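Local coordinates for protein putative modification methylase (Thermus thermophilus, PDB 2ZIG) that probably transfers a methyl group from S-adenosyl-L-methionine to the N4 amino group of cytosine in DNA, probably within a restriction-modification system, at residues 31-36 / 84-89; 94-99 / 166-171; 206-211 / 221-226. One frame throughout, in Å; residues are numbered along the deposited sequence.

Contact 1. Residues 31-36 / 84-89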
ATOM      1  N   GLU B  31     -26.881  -0.802   7.937  1.00 42.03           N
ATOM      2  CA  GLU B  31     -28.105  -0.857   8.724  1.00 42.90           C
ATOM      3  C   GLU B  31     -27.994  -1.773   9.940  1.00 41.51           C
ATOM      4  O   GLU B  31     -28.348  -1.381  11.048  1.00 39.72           O
ATOM      5  CB  GLU B  31     -29.263  -1.313   7.839  1.00 45.75           C
ATOM      6  CG  GLU B  31     -29.442  -0.457   6.596  1.00 51.05           C
ATOM      7  CD  GLU B  31     -30.665  -0.847   5.786  1.00 54.36           C
ATOM      8  OE1 GLU B  31     -30.847  -0.298   4.673  1.00 55.23           O
ATOM      9  OE2 GLU B  31     -31.442  -1.702   6.266  1.00 54.46           O
ATOM     10  N   VAL B  32     -27.501  -2.990   9.731  1.00 40.64           N
ATOM     11  CA  VAL B  32     -27.362  -3.947  10.823  1.00 38.10           C
ATOM     12  C   VAL B  32     -26.361  -3.467  11.865  1.00 38.42           C
ATOM     13  O   VAL B  32     -26.644  -3.482  13.062  1.00 35.80           O
ATOM     14  CB  VAL B  32     -26.930  -5.331  10.297  1.00 39.27           C
ATOM     15  CG1 VAL B  32     -26.712  -6.294  11.456  1.00 37.65           C
ATOM     16  CG2 VAL B  32     -27.997  -5.876   9.354  1.00 36.70           C
ATOM     17  N   LEU B  33     -25.190  -3.030  11.415  1.00 38.57           N
ATOM     18  CA  LEU B  33     -24.178  -2.553  12.347  1.00 37.99           C
ATOM     19  C   LEU B  33     -24.711  -1.388  13.172  1.00 38.64           C
ATOM     20  O   LEU B  33     -24.484  -1.316  14.381  1.00 38.84           O
ATOM     21  CB  LEU B  33     -22.914  -2.114  11.600  1.00 37.47           C
ATOM     22  CG  LEU B  33     -22.148  -3.185  10.816  1.00 34.86           C
ATOM     23  CD1 LEU B  33     -20.882  -2.577  10.256  1.00 33.93           C
ATOM     24  CD2 LEU B  33     -21.821  -4.362  11.713  1.00 35.32           C
ATOM     25  N   ALA B  34     -25.423  -0.478  12.514  1.00 38.74           N
ATOM     26  CA  ALA B  34     -25.978   0.684  13.197  1.00 37.75           C
ATOM     27  C   ALA B  34     -26.889   0.271  14.344  1.00 37.38           C
ATOM     28  O   ALA B  34     -27.150   1.063  15.243  1.00 38.04           O
ATOM     29  CB  ALA B  34     -26.741   1.556  12.215  1.00 37.46           C
ATOM     30  N   SER B  35     -27.362  -0.972  14.321  1.00 36.75           N
ATOM     31  CA  SER B  35     -28.252  -1.451  15.369  1.00 35.94           C
ATOM     32  C   SER B  35     -27.532  -2.125  16.528  1.00 37.60           C
ATOM     33  O   SER B  35     -28.180  -2.662  17.429  1.00 38.03           O
ATOM     34  CB  SER B  35     -29.287  -2.414  14.789  1.00 34.65           C
ATOM     35  OG  SER B  35     -28.729  -3.692  14.563  1.00 38.20           O
ATOM     36  N   PHE B  36     -26.199  -2.109  16.506  1.00 37.62           N
ATOM     37  CA  PHE B  36     -25.419  -2.708  17.589  1.00 37.30           C
ATOM     38  C   PHE B  36     -24.892  -1.602  18.498  1.00 37.76           C
ATOM     39  O   PHE B  36     -24.589  -0.503  18.036  1.00 35.17           O
ATOM     40  CB  PHE B  36     -24.222  -3.508  17.052  1.00 37.97           C
ATOM     41  CG  PHE B  36     -24.599  -4.662  16.170  1.00 37.22           C
ATOM     42  CD1 PHE B  36     -25.797  -5.343  16.356  1.00 39.62           C
ATOM     43  CD2 PHE B  36     -23.729  -5.095  15.175  1.00 37.84           C
ATOM     44  CE1 PHE B  36     -26.128  -6.444  15.561  1.00 38.75           C
ATOM     45  CE2 PHE B  36     -24.047  -6.193  14.376  1.00 37.28           C
ATOM     46  CZ  PHE B  36     -25.249  -6.869  14.569  1.00 39.40           C
ATOM     47  N   PHE B  84     -16.094   1.979  13.342  1.00 29.26           N
ATOM     48  CA  PHE B  84     -15.368   2.852  14.250  1.00 30.58           C
ATOM     49  C   PHE B  84     -16.143   3.064  15.547  1.00 32.00           C
ATOM     50  O   PHE B  84     -15.559   3.195  16.625  1.00 32.87           O
ATOM     51  CB  PHE B  84     -15.090   4.193  13.576  1.00 29.47           C
ATOM     52  CG  PHE B  84     -14.304   5.151  14.431  1.00 32.35           C
ATOM     53  CD1 PHE B  84     -14.948   6.008  15.319  1.00 33.18           C
ATOM     54  CD2 PHE B  84     -12.919   5.185  14.364  1.00 31.98           C
ATOM     55  CE1 PHE B  84     -14.217   6.886  16.128  1.00 30.54           C
ATOM     56  CE2 PHE B  84     -12.187   6.056  15.168  1.00 33.04           C
ATOM     57  CZ  PHE B  84     -12.842   6.907  16.051  1.00 32.26           C
ATOM     58  N   ARG B  85     -17.463   3.084  15.434  1.00 31.41           N
ATOM     59  CA  ARG B  85     -18.323   3.292  16.584  1.00 33.08           C
ATOM     60  C   ARG B  85     -18.458   2.017  17.416  1.00 33.59           C
ATOM     61  O   ARG B  85     -18.488   2.064  18.646  1.00 33.20           O
ATOM     62  CB  ARG B  85     -19.694   3.767  16.102  1.00 34.06           C
ATOM     63  CG  ARG B  85     -20.474   4.557  17.119  1.00 35.96           C
ATOM     64  CD  ARG B  85     -21.632   3.752  17.632  1.00 38.33           C
ATOM     65  NE  ARG B  85     -22.433   3.212  16.542  1.00 36.92           N
ATOM     66  CZ  ARG B  85     -23.438   2.363  16.721  1.00 38.32           C
ATOM     67  NH1 ARG B  85     -23.758   1.971  17.947  1.00 34.93           N
ATOM     68  NH2 ARG B  85     -24.106   1.887  15.678  1.00 38.85           N
ATOM     69  N   LEU B  86     -18.537   0.877  16.736  1.00 33.38           N
ATOM     70  CA  LEU B  86     -18.665  -0.412  17.401  1.00 34.50           C
ATOM     71  C   LEU B  86     -17.369  -0.824  18.101  1.00 35.09           C
ATOM     72  O   LEU B  86     -17.383  -1.416  19.180  1.00 36.13           O
ATOM     73  CB  LEU B  86     -19.052  -1.484  16.377  1.00 35.28           C
ATOM     74  CG  LEU B  86     -20.519  -1.704  16.000  1.00 36.20           C
ATOM     75  CD1 LEU B  86     -21.273  -0.397  15.975  1.00 38.61           C
ATOM     76  CD2 LEU B  86     -20.582  -2.392  14.650  1.00 35.89           C
ATOM     77  N   LEU B  87     -16.246  -0.506  17.479  1.00 35.08           N
ATOM     78  CA  LEU B  87     -14.939  -0.852  18.020  1.00 34.24           C
ATOM     79  C   LEU B  87     -14.704  -0.248  19.409  1.00 34.91           C
ATOM     80  O   LEU B  87     -15.109   0.891  19.685  1.00 34.35           O
ATOM     81  CB  LEU B  87     -13.861  -0.359  17.052  1.00 34.81           C
ATOM     82  CG  LEU B  87     -12.747  -1.283  16.552  1.00 35.31           C
ATOM     83  CD1 LEU B  87     -13.304  -2.611  16.063  1.00 31.75           C
ATOM     84  CD2 LEU B  87     -11.999  -0.563  15.431  1.00 31.46           C
ATOM     85  N   VAL B  88     -14.066  -1.016  20.289  1.00 32.48           N
ATOM     86  CA  VAL B  88     -13.746  -0.520  21.616  1.00 31.86           C
ATOM     87  C   VAL B  88     -12.442   0.241  21.435  1.00 34.06           C
ATOM     88  O   VAL B  88     -11.617  -0.125  20.596  1.00 32.88           O
ATOM     89  CB  VAL B  88     -13.512  -1.663  22.631  1.00 32.24           C
ATOM     90  CG1 VAL B  88     -14.744  -2.537  22.729  1.00 29.85           C
ATOM     91  CG2 VAL B  88     -12.297  -2.490  22.226  1.00 31.92           C
ATOM     92  N   PRO B  89     -12.233   1.317  22.208  1.00 34.98           N
ATOM     93  CA  PRO B  89     -10.986   2.074  22.061  1.00 33.96           C
ATOM     94  C   PRO B  89      -9.790   1.140  22.071  1.00 34.36           C
ATOM     95  O   PRO B  89      -9.668   0.296  22.953  1.00 35.34           O
ATOM     96  CB  PRO B  89     -11.010   3.003  23.269  1.00 35.56           C
ATOM     97  CG  PRO B  89     -12.483   3.309  23.395  1.00 34.83           C
ATOM     98  CD  PRO B  89     -13.115   1.935  23.213  1.00 34.18           C
TER

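Contact 2. Residues 94-99 / 166-171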
ATOM      1  N   VAL B  94      -9.263  -4.532  10.513  1.00 23.16           N
ATOM      2  CA  VAL B  94      -8.268  -5.120   9.617  1.00 22.04           C
ATOM      3  C   VAL B  94      -8.975  -5.391   8.296  1.00 23.79           C
ATOM      4  O   VAL B  94      -9.999  -6.073   8.267  1.00 24.31           O
ATOM      5  CB  VAL B  94      -7.720  -6.455  10.180  1.00 22.87           C
ATOM      6  CG1 VAL B  94      -6.607  -6.988   9.288  1.00 22.88           C
ATOM      7  CG2 VAL B  94      -7.192  -6.246  11.581  1.00 21.75           C
ATOM      8  N   ILE B  95      -8.436  -4.858   7.206  1.00 23.66           N
ATOM      9  CA  ILE B  95      -9.053  -5.033   5.895  1.00 24.40           C
ATOM     10  C   ILE B  95      -8.114  -5.692   4.880  1.00 25.04           C
ATOM     11  O   ILE B  95      -7.064  -5.144   4.536  1.00 22.63           O
ATOM     12  CB  ILE B  95      -9.523  -3.670   5.341  1.00 24.38           C
ATOM     13  CG1 ILE B  95     -10.399  -2.962   6.385  1.00 25.87           C
ATOM     14  CG2 ILE B  95     -10.313  -3.875   4.071  1.00 24.04           C
ATOM     15  CD1 ILE B  95     -10.768  -1.529   6.032  1.00 24.19           C
ATOM     16  N   VAL B  96      -8.495  -6.878   4.415  1.00 25.15           N
ATOM     17  CA  VAL B  96      -7.698  -7.611   3.435  1.00 25.49           C
ATOM     18  C   VAL B  96      -8.193  -7.159   2.069  1.00 26.00           C
ATOM     19  O   VAL B  96      -9.307  -7.488   1.659  1.00 25.38           O
ATOM     20  CB  VAL B  96      -7.887  -9.126   3.604  1.00 25.31           C
ATOM     21  CG1 VAL B  96      -7.034  -9.875   2.586  1.00 24.66           C
ATOM     22  CG2 VAL B  96      -7.516  -9.528   5.036  1.00 25.19           C
ATOM     23  N   VAL B  97      -7.353  -6.390   1.377  1.00 27.66           N
ATOM     24  CA  VAL B  97      -7.703  -5.825   0.074  1.00 28.67           C
ATOM     25  C   VAL B  97      -6.656  -6.050  -1.000  1.00 28.60           C
ATOM     26  O   VAL B  97      -5.479  -5.799  -0.777  1.00 27.34           O
ATOM     27  CB  VAL B  97      -7.849  -4.280   0.129  1.00 28.23           C
ATOM     28  CG1 VAL B  97      -8.855  -3.834  -0.891  1.00 31.01           C
ATOM     29  CG2 VAL B  97      -8.191  -3.819   1.513  1.00 29.19           C
ATOM     30  N   GLY B  98      -7.105  -6.490  -2.172  1.00 28.45           N
ATOM     31  CA  GLY B  98      -6.207  -6.668  -3.296  1.00 28.46           C
ATOM     32  C   GLY B  98      -6.579  -5.553  -4.261  1.00 31.12           C
ATOM     33  O   GLY B  98      -7.769  -5.275  -4.433  1.00 32.85           O
ATOM     34  N   ASP B  99      -5.607  -4.887  -4.877  1.00 27.17           N
ATOM     35  CA  ASP B  99      -5.962  -3.820  -5.799  1.00 32.36           C
ATOM     36  C   ASP B  99      -6.573  -4.375  -7.085  1.00 34.51           C
ATOM     37  O   ASP B  99      -6.098  -5.362  -7.652  1.00 35.55           O
ATOM     38  CB  ASP B  99      -4.751  -2.916  -6.065  1.00 29.96           C
ATOM     39  CG  ASP B  99      -4.436  -2.027  -4.865  1.00 30.61           C
ATOM     40  OD1 ASP B  99      -5.244  -2.058  -3.920  1.00 29.99           O
ATOM     41  OD2 ASP B  99      -3.415  -1.309  -4.848  1.00 29.53           O
ATOM     42  N   GLU B 166       1.043 -10.064  -7.377  1.00 23.47           N
ATOM     43  CA  GLU B 166       1.392 -11.169  -6.496  1.00 22.42           C
ATOM     44  C   GLU B 166       0.943 -10.898  -5.066  1.00 22.14           C
ATOM     45  O   GLU B 166       1.073 -11.765  -4.211  1.00 22.08           O
ATOM     46  CB  GLU B 166       2.902 -11.371  -6.472  1.00 21.90           C
ATOM     47  CG  GLU B 166       3.518 -11.704  -7.801  1.00 25.30           C
ATOM     48  CD  GLU B 166       5.020 -11.595  -7.762  1.00 26.28           C
ATOM     49  OE1 GLU B 166       5.612 -11.936  -6.719  1.00 27.91           O
ATOM     50  OE2 GLU B 166       5.614 -11.178  -8.777  1.00 31.78           O
ATOM     51  N   ILE B 167       0.410  -9.712  -4.803  1.00 20.94           N
ATOM     52  CA  ILE B 167       0.045  -9.367  -3.433  1.00 21.93           C
ATOM     53  C   ILE B 167      -1.325  -8.752  -3.177  1.00 22.36           C
ATOM     54  O   ILE B 167      -2.036  -8.329  -4.088  1.00 21.96           O
ATOM     55  CB  ILE B 167       1.069  -8.357  -2.847  1.00 20.84           C
ATOM     56  CG1 ILE B 167       0.924  -7.012  -3.581  1.00 21.98           C
ATOM     57  CG2 ILE B 167       2.505  -8.894  -3.005  1.00 18.40           C
ATOM     58  CD1 ILE B 167       1.700  -5.847  -2.980  1.00 17.07           C
ATOM     59  N   GLU B 168      -1.658  -8.705  -1.891  1.00 24.42           N
ATOM     60  CA  GLU B 168      -2.862  -8.069  -1.390  1.00 24.21           C
ATOM     61  C   GLU B 168      -2.391  -7.340  -0.140  1.00 23.53           C
ATOM     62  O   GLU B 168      -1.351  -7.678   0.426  1.00 22.35           O
ATOM     63  CB  GLU B 168      -3.952  -9.082  -1.066  1.00 27.21           C
ATOM     64  CG  GLU B 168      -4.706  -9.508  -2.303  1.00 27.49           C
ATOM     65  CD  GLU B 168      -5.964 -10.259  -1.978  1.00 29.87           C
ATOM     66  OE1 GLU B 168      -6.629  -9.889  -0.987  1.00 28.69           O
ATOM     67  OE2 GLU B 168      -6.292 -11.207  -2.723  1.00 32.30           O
ATOM     68  N   TYR B 169      -3.143  -6.333   0.279  1.00 21.20           N
ATOM     69  CA  TYR B 169      -2.754  -5.529   1.421  1.00 20.00           C
ATOM     70  C   TYR B 169      -3.618  -5.790   2.646  1.00 20.60           C
ATOM     71  O   TYR B 169      -4.837  -5.841   2.554  1.00 19.42           O
ATOM     72  CB  TYR B 169      -2.848  -4.046   1.049  1.00 21.25           C
ATOM     73  CG  TYR B 169      -2.107  -3.675  -0.218  1.00 20.55           C
ATOM     74  CD1 TYR B 169      -0.800  -3.193  -0.175  1.00 21.24           C
ATOM     75  CD2 TYR B 169      -2.703  -3.842  -1.464  1.00 22.34           C
ATOM     76  CE1 TYR B 169      -0.100  -2.884  -1.357  1.00 20.92           C
ATOM     77  CE2 TYR B 169      -2.020  -3.540  -2.641  1.00 22.23           C
ATOM     78  CZ  TYR B 169      -0.720  -3.062  -2.580  1.00 20.51           C
ATOM     79  OH  TYR B 169      -0.053  -2.769  -3.750  1.00 25.59           O
ATOM     80  N   ILE B 170      -2.982  -5.968   3.795  1.00 19.97           N
ATOM     81  CA  ILE B 170      -3.754  -6.179   5.007  1.00 20.36           C
ATOM     82  C   ILE B 170      -3.641  -4.884   5.773  1.00 19.66           C
ATOM     83  O   ILE B 170      -2.671  -4.656   6.479  1.00 20.69           O
ATOM     84  CB  ILE B 170      -3.218  -7.355   5.845  1.00 19.99           C
ATOM     85  CG1 ILE B 170      -3.306  -8.644   5.023  1.00 19.53           C
ATOM     86  CG2 ILE B 170      -4.058  -7.515   7.121  1.00 20.76           C
ATOM     87  CD1 ILE B 170      -2.736  -9.870   5.730  1.00 23.52           C
ATOM     88  N   LEU B 171      -4.640  -4.025   5.581  1.00 20.25           N
ATOM     89  CA  LEU B 171      -4.699  -2.717   6.223  1.00 19.78           C
ATOM     90  C   LEU B 171      -5.028  -2.826   7.701  1.00 19.47           C
ATOM     91  O   LEU B 171      -5.854  -3.633   8.104  1.00 21.17           O
ATOM     92  CB  LEU B 171      -5.740  -1.851   5.517  1.00 18.12           C
ATOM     93  CG  LEU B 171      -5.530  -1.747   4.001  1.00 17.98           C
ATOM     94  CD1 LEU B 171      -6.668  -0.955   3.365  1.00 19.48           C
ATOM     95  CD2 LEU B 171      -4.199  -1.078   3.730  1.00 15.49           C
TER
HETATM   96  O   HOH W   1      -9.417  -9.789  -0.419  1.00 39.88           O
HETATM   97  O   HOH W   2      -2.976  -6.083  -5.079  1.00 27.87           O

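Contact 3. Residues 206-211 / 221-226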
ATOM      1  N   ASP B 206       4.521 -14.699   3.401  1.00 23.64           N
ATOM      2  CA  ASP B 206       4.700 -15.399   2.132  1.00 25.70           C
ATOM      3  C   ASP B 206       4.486 -16.897   2.259  1.00 27.27           C
ATOM      4  O   ASP B 206       4.778 -17.655   1.329  1.00 27.59           O
ATOM      5  CB  ASP B 206       6.102 -15.124   1.575  1.00 24.19           C
ATOM      6  CG  ASP B 206       7.204 -15.717   2.436  1.00 27.26           C
ATOM      7  OD1 ASP B 206       6.915 -16.169   3.563  1.00 28.59           O
ATOM      8  OD2 ASP B 206       8.369 -15.722   1.986  1.00 29.61           O
ATOM      9  N   ASP B 207       3.960 -17.318   3.404  1.00 27.41           N
ATOM     10  CA  ASP B 207       3.727 -18.736   3.658  1.00 28.75           C
ATOM     11  C   ASP B 207       2.255 -19.143   3.596  1.00 29.16           C
ATOM     12  O   ASP B 207       1.886 -20.210   4.081  1.00 27.89           O
ATOM     13  CB  ASP B 207       4.303 -19.114   5.023  1.00 28.85           C
ATOM     14  CG  ASP B 207       3.705 -18.296   6.160  1.00 32.89           C
ATOM     15  OD1 ASP B 207       3.107 -17.228   5.891  1.00 33.75           O
ATOM     16  OD2 ASP B 207       3.845 -18.712   7.332  1.00 36.57           O
ATOM     17  N   ILE B 208       1.413 -18.293   3.011  1.00 29.06           N
ATOM     18  CA  ILE B 208      -0.005 -18.605   2.885  1.00 30.81           C
ATOM     19  C   ILE B 208      -0.470 -18.274   1.469  1.00 33.26           C
ATOM     20  O   ILE B 208      -0.880 -17.146   1.183  1.00 32.86           O
ATOM     21  CB  ILE B 208      -0.861 -17.796   3.876  1.00 30.86           C
ATOM     22  CG1 ILE B 208      -0.396 -18.047   5.307  1.00 28.00           C
ATOM     23  CG2 ILE B 208      -2.319 -18.192   3.730  1.00 30.19           C
ATOM     24  CD1 ILE B 208      -1.142 -17.205   6.327  1.00 28.28           C
ATOM     25  N   PRO B 209      -0.412 -19.259   0.560  1.00 35.30           N
ATOM     26  CA  PRO B 209      -0.827 -19.056  -0.831  1.00 36.68           C
ATOM     27  C   PRO B 209      -2.317 -18.828  -1.029  1.00 38.07           C
ATOM     28  O   PRO B 209      -3.142 -19.293  -0.237  1.00 37.40           O
ATOM     29  CB  PRO B 209      -0.341 -20.327  -1.521  1.00 37.48           C
ATOM     30  CG  PRO B 209      -0.448 -21.355  -0.430  1.00 37.49           C
ATOM     31  CD  PRO B 209       0.120 -20.619   0.757  1.00 35.97           C
ATOM     32  N   GLY B 210      -2.649 -18.096  -2.088  1.00 39.86           N
ATOM     33  CA  GLY B 210      -4.039 -17.827  -2.403  1.00 42.42           C
ATOM     34  C   GLY B 210      -4.738 -19.129  -2.731  1.00 46.29           C
ATOM     35  O   GLY B 210      -4.122 -20.035  -3.298  1.00 46.93           O
ATOM     36  N   GLU B 211      -6.018 -19.220  -2.369  1.00 49.72           N
ATOM     37  CA  GLU B 211      -6.841 -20.415  -2.595  1.00 52.20           C
ATOM     38  C   GLU B 211      -6.629 -21.449  -1.489  1.00 52.92           C
ATOM     39  O   GLU B 211      -7.194 -21.340  -0.399  1.00 53.50           O
ATOM     40  CB  GLU B 211      -6.529 -21.051  -3.958  1.00 53.20           C
ATOM     41  CG  GLU B 211      -7.125 -20.330  -5.167  1.00 55.87           C
ATOM     42  CD  GLU B 211      -6.703 -18.875  -5.266  1.00 57.58           C
ATOM     43  OE1 GLU B 211      -7.158 -18.068  -4.426  1.00 59.78           O
ATOM     44  OE2 GLU B 211      -5.920 -18.536  -6.182  1.00 56.19           O
ATOM     45  N   PRO B 221      -7.837 -17.322   2.778  1.00 26.05           N
ATOM     46  CA  PRO B 221      -7.765 -18.596   3.492  1.00 25.85           C
ATOM     47  C   PRO B 221      -8.104 -18.469   4.971  1.00 25.84           C
ATOM     48  O   PRO B 221      -7.895 -17.418   5.591  1.00 24.13           O
ATOM     49  CB  PRO B 221      -6.313 -19.022   3.294  1.00 25.87           C
ATOM     50  CG  PRO B 221      -5.955 -18.405   1.994  1.00 26.54           C
ATOM     51  CD  PRO B 221      -6.555 -17.033   2.118  1.00 25.56           C
ATOM     52  N   LEU B 222      -8.613 -19.559   5.533  1.00 24.82           N
ATOM     53  CA  LEU B 222      -8.961 -19.594   6.939  1.00 25.37           C
ATOM     54  C   LEU B 222      -7.693 -19.276   7.744  1.00 25.88           C
ATOM     55  O   LEU B 222      -7.720 -18.491   8.691  1.00 26.47           O
ATOM     56  CB  LEU B 222      -9.467 -20.982   7.316  1.00 26.65           C
ATOM     57  CG  LEU B 222     -10.531 -21.121   8.406  1.00 30.33           C
ATOM     58  CD1 LEU B 222     -10.409 -22.512   9.004  1.00 29.93           C
ATOM     59  CD2 LEU B 222     -10.356 -20.071   9.490  1.00 28.76           C
ATOM     60  N   GLU B 223      -6.580 -19.884   7.350  1.00 23.12           N
ATOM     61  CA  GLU B 223      -5.328 -19.675   8.054  1.00 26.06           C
ATOM     62  C   GLU B 223      -4.942 -18.210   8.204  1.00 23.91           C
ATOM     63  O   GLU B 223      -4.410 -17.804   9.239  1.00 26.48           O
ATOM     64  CB  GLU B 223      -4.196 -20.440   7.369  1.00 26.97           C
ATOM     65  CG  GLU B 223      -2.839 -20.107   7.949  1.00 33.16           C
ATOM     66  CD  GLU B 223      -1.761 -21.073   7.511  1.00 39.22           C
ATOM     67  OE1 GLU B 223      -1.694 -21.397   6.302  1.00 38.44           O
ATOM     68  OE2 GLU B 223      -0.971 -21.497   8.383  1.00 42.56           O
ATOM     69  N   LEU B 224      -5.197 -17.420   7.175  1.00 22.86           N
ATOM     70  CA  LEU B 224      -4.877 -15.999   7.221  1.00 22.30           C
ATOM     71  C   LEU B 224      -5.784 -15.318   8.253  1.00 22.68           C
ATOM     72  O   LEU B 224      -5.352 -14.438   8.996  1.00 21.78           O
ATOM     73  CB  LEU B 224      -5.070 -15.384   5.834  1.00 23.04           C
ATOM     74  CG  LEU B 224      -4.641 -13.932   5.584  1.00 27.15           C
ATOM     75  CD1 LEU B 224      -4.530 -13.692   4.098  1.00 28.17           C
ATOM     76  CD2 LEU B 224      -5.641 -12.970   6.190  1.00 27.23           C
ATOM     77  N   ALA B 225      -7.046 -15.729   8.307  1.00 21.61           N
ATOM     78  CA  ALA B 225      -7.965 -15.137   9.276  1.00 22.61           C
ATOM     79  C   ALA B 225      -7.605 -15.576  10.697  1.00 22.50           C
ATOM     80  O   ALA B 225      -7.630 -14.771  11.633  1.00 18.57           O
ATOM     81  CB  ALA B 225      -9.406 -15.532   8.951  1.00 23.03           C
ATOM     82  N   GLU B 226      -7.264 -16.851  10.866  1.00 23.02           N
ATOM     83  CA  GLU B 226      -6.923 -17.340  12.200  1.00 24.88           C
ATOM     84  C   GLU B 226      -5.710 -16.614  12.756  1.00 23.18           C
ATOM     85  O   GLU B 226      -5.647 -16.318  13.938  1.00 23.85           O
ATOM     86  CB  GLU B 226      -6.664 -18.845  12.177  1.00 24.35           C
ATOM     87  CG  GLU B 226      -7.893 -19.653  11.844  1.00 29.28           C
ATOM     88  CD  GLU B 226      -7.600 -21.129  11.739  1.00 33.34           C
ATOM     89  OE1 GLU B 226      -6.621 -21.484  11.049  1.00 39.98           O
ATOM     90  OE2 GLU B 226      -8.346 -21.936  12.331  1.00 35.20           O
TER

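Contact 1. Residues 31-36 / 84-89
Arg85 sends CG anti to its own nitrogen (chi1 -155°) and then bends at chi2 and chi3, and this double bend carries its guanidinium to Ala34 O and Phe36 O, where helix 29-34 gives way to the loop. NH1 meets Phe36 O at 2.6 Å, in the carbonyl plane but 31° out of the guanidinium plane. NH2 gives a weak bond to Ala34 O (3.2 Å) and forms a salt bridge with Glu82, one turn earlier in helix 66-86. Leu86 CD1 covers one guanidinium face, 3.5 Å from its plane and over the centre. The other branch, CD2, packs against Leu33 CD2 at 3.7 Å, the two leucines crossing at about a right angle, and meets the edge of the Phe36 ring. Val32 O lies over one face of that ring. With an alanine here instead of Arg85, Phe36 O would probably lose this donor and Glu82 its cationic mate. In this Rossmann-like methyltransferase domain the contact joins two helix ends, Leu33 lying close to Ala29 of the S-adenosyl-L-methionine site. A cation beside the C-terminal end of this short helix is probably favoured by its dipole, and Glu82 probably offsets part of the charge.

Contact 2. Residues 94-99 / 166-171
Val97 and Tyr169 face each other as an antiparallel hydrogen-bonded pair, with Val97 N to Tyr169 O at 2.8 Å and nearly straight, and Tyr169 N to Val97 O at 2.6 Å. Ile95 and Leu171 form a second such pair, and Val96 and Ile170 stand between them as a non-hydrogen-bonded pair. Packing is tightest at the Val94 end. There CG1 of Val94, anti to its own nitrogen at chi1 -175°, presses on Ile170 CG2 at 3.4 Å, closer than usual for two methyl carbons. On the opposite sheet face Val97 CG2 meets Leu171 CD1 at 3.7 Å, and helix 115-125 covers Ile95, Val97 and Leu171, while Leu224 and Leu228 of helix 222-232 pack on Val96 and Val94. These are neighbouring strands of the mixed sheet of the methyltransferase fold, 91-97 lying between 167-174 and the parallel strand 41-46. Toward Gly98 the pairing gives way to water. Water 1 links the Val96 backbone to the Glu168 carboxylate, donating to both Val96 O and Glu168 OE1, whereas water 2 bridges Asp99 N and Ile167 O in place of a direct backbone bond. The extended chain of Glu168 runs alongside Gly98, its CG 3.4 Å from Gly98 CA, where a CB on that residue would clash. The Asp99 carboxylate meets the Tyr169 ring at CE2, with OD2 3.4 Å away and the two planes 30° apart; OD2 is hydrogen-bonded to His116, whose ring stacks on that of Tyr169. At the same end Gln203 of the second subunit accepts a hydrogen bond from Glu166 N, and Pro133 of that subunit packs on Tyr169.

Contact 3. Residues 206-211 / 221-226
Ile208 points across to the first turn of helix 222-232, whose N-cap position is taken by Pro221, and its branches divide the contact between them. This is a loop-to-helix contact on one face of the methyltransferase sheet, in which the chain after strand 204-205, outermost within this chain, folds against the helix start. With CG2 anti to the backbone nitrogen and CG1 beside it (chi1 -57°), the isoleucine straddles the helix start. CG2 meets the Pro221 ring obliquely, 4.0 Å from CG, while the longer branch carries CD1 to 3.7 Å from Glu223 CG and 4.0 Å from Leu224 CA. CG anti to the nitrogen (chi1 172°) and an extended chain bring the aliphatic part of Glu223 obliquely across Ile208.

No hydrogen bond spans the two segments; Glu223 OE1 meets Ile208 CG1 at 3.7 Å. Asp207 forms a salt bridge with Arg227, to which Glu223 makes a long, weak ion pair. Since Asp207 OD2 and Glu223 OE2 lie 5.7 Å apart, this arginine probably eases the repulsion between the two carboxylates. Trp136 of strand 129-137 packs on Pro221 and Leu224 from the sheet side, and its NE1 donates to Ile208 O. On the proline ring, CG also approaches two loop carbonyls, with Pro209 O 3.7 Å away and Glu211 O 4.0 Å away.

Contacts 2 and 3 adjoin, their centres 12 Å apart: Leu224 CD2 of contact 3 packs 4.1 Å from Val96 CG2 and 4.3 Å from Ile170 CD1, seating the start of helix 222-232 on the paired strands. Contact 1 lies on the other side of the chain's centre, with centres 23 Å from contact 2 and 27 Å from contact 3, but strand 87-88 is followed in the chain, after a corner at Pro89, by strand 91-97. Contacts 1 and 3 lie closest to the residues that bind S-adenosyl-L-methionine. Between side chains, Leu33 is about 5 Å from Ala29, its near neighbour in sequence, and Pro221 about 6 Å from Thr248; Val96 is farther off, about 9 Å from Thr248. No cofactor is bound to this chain.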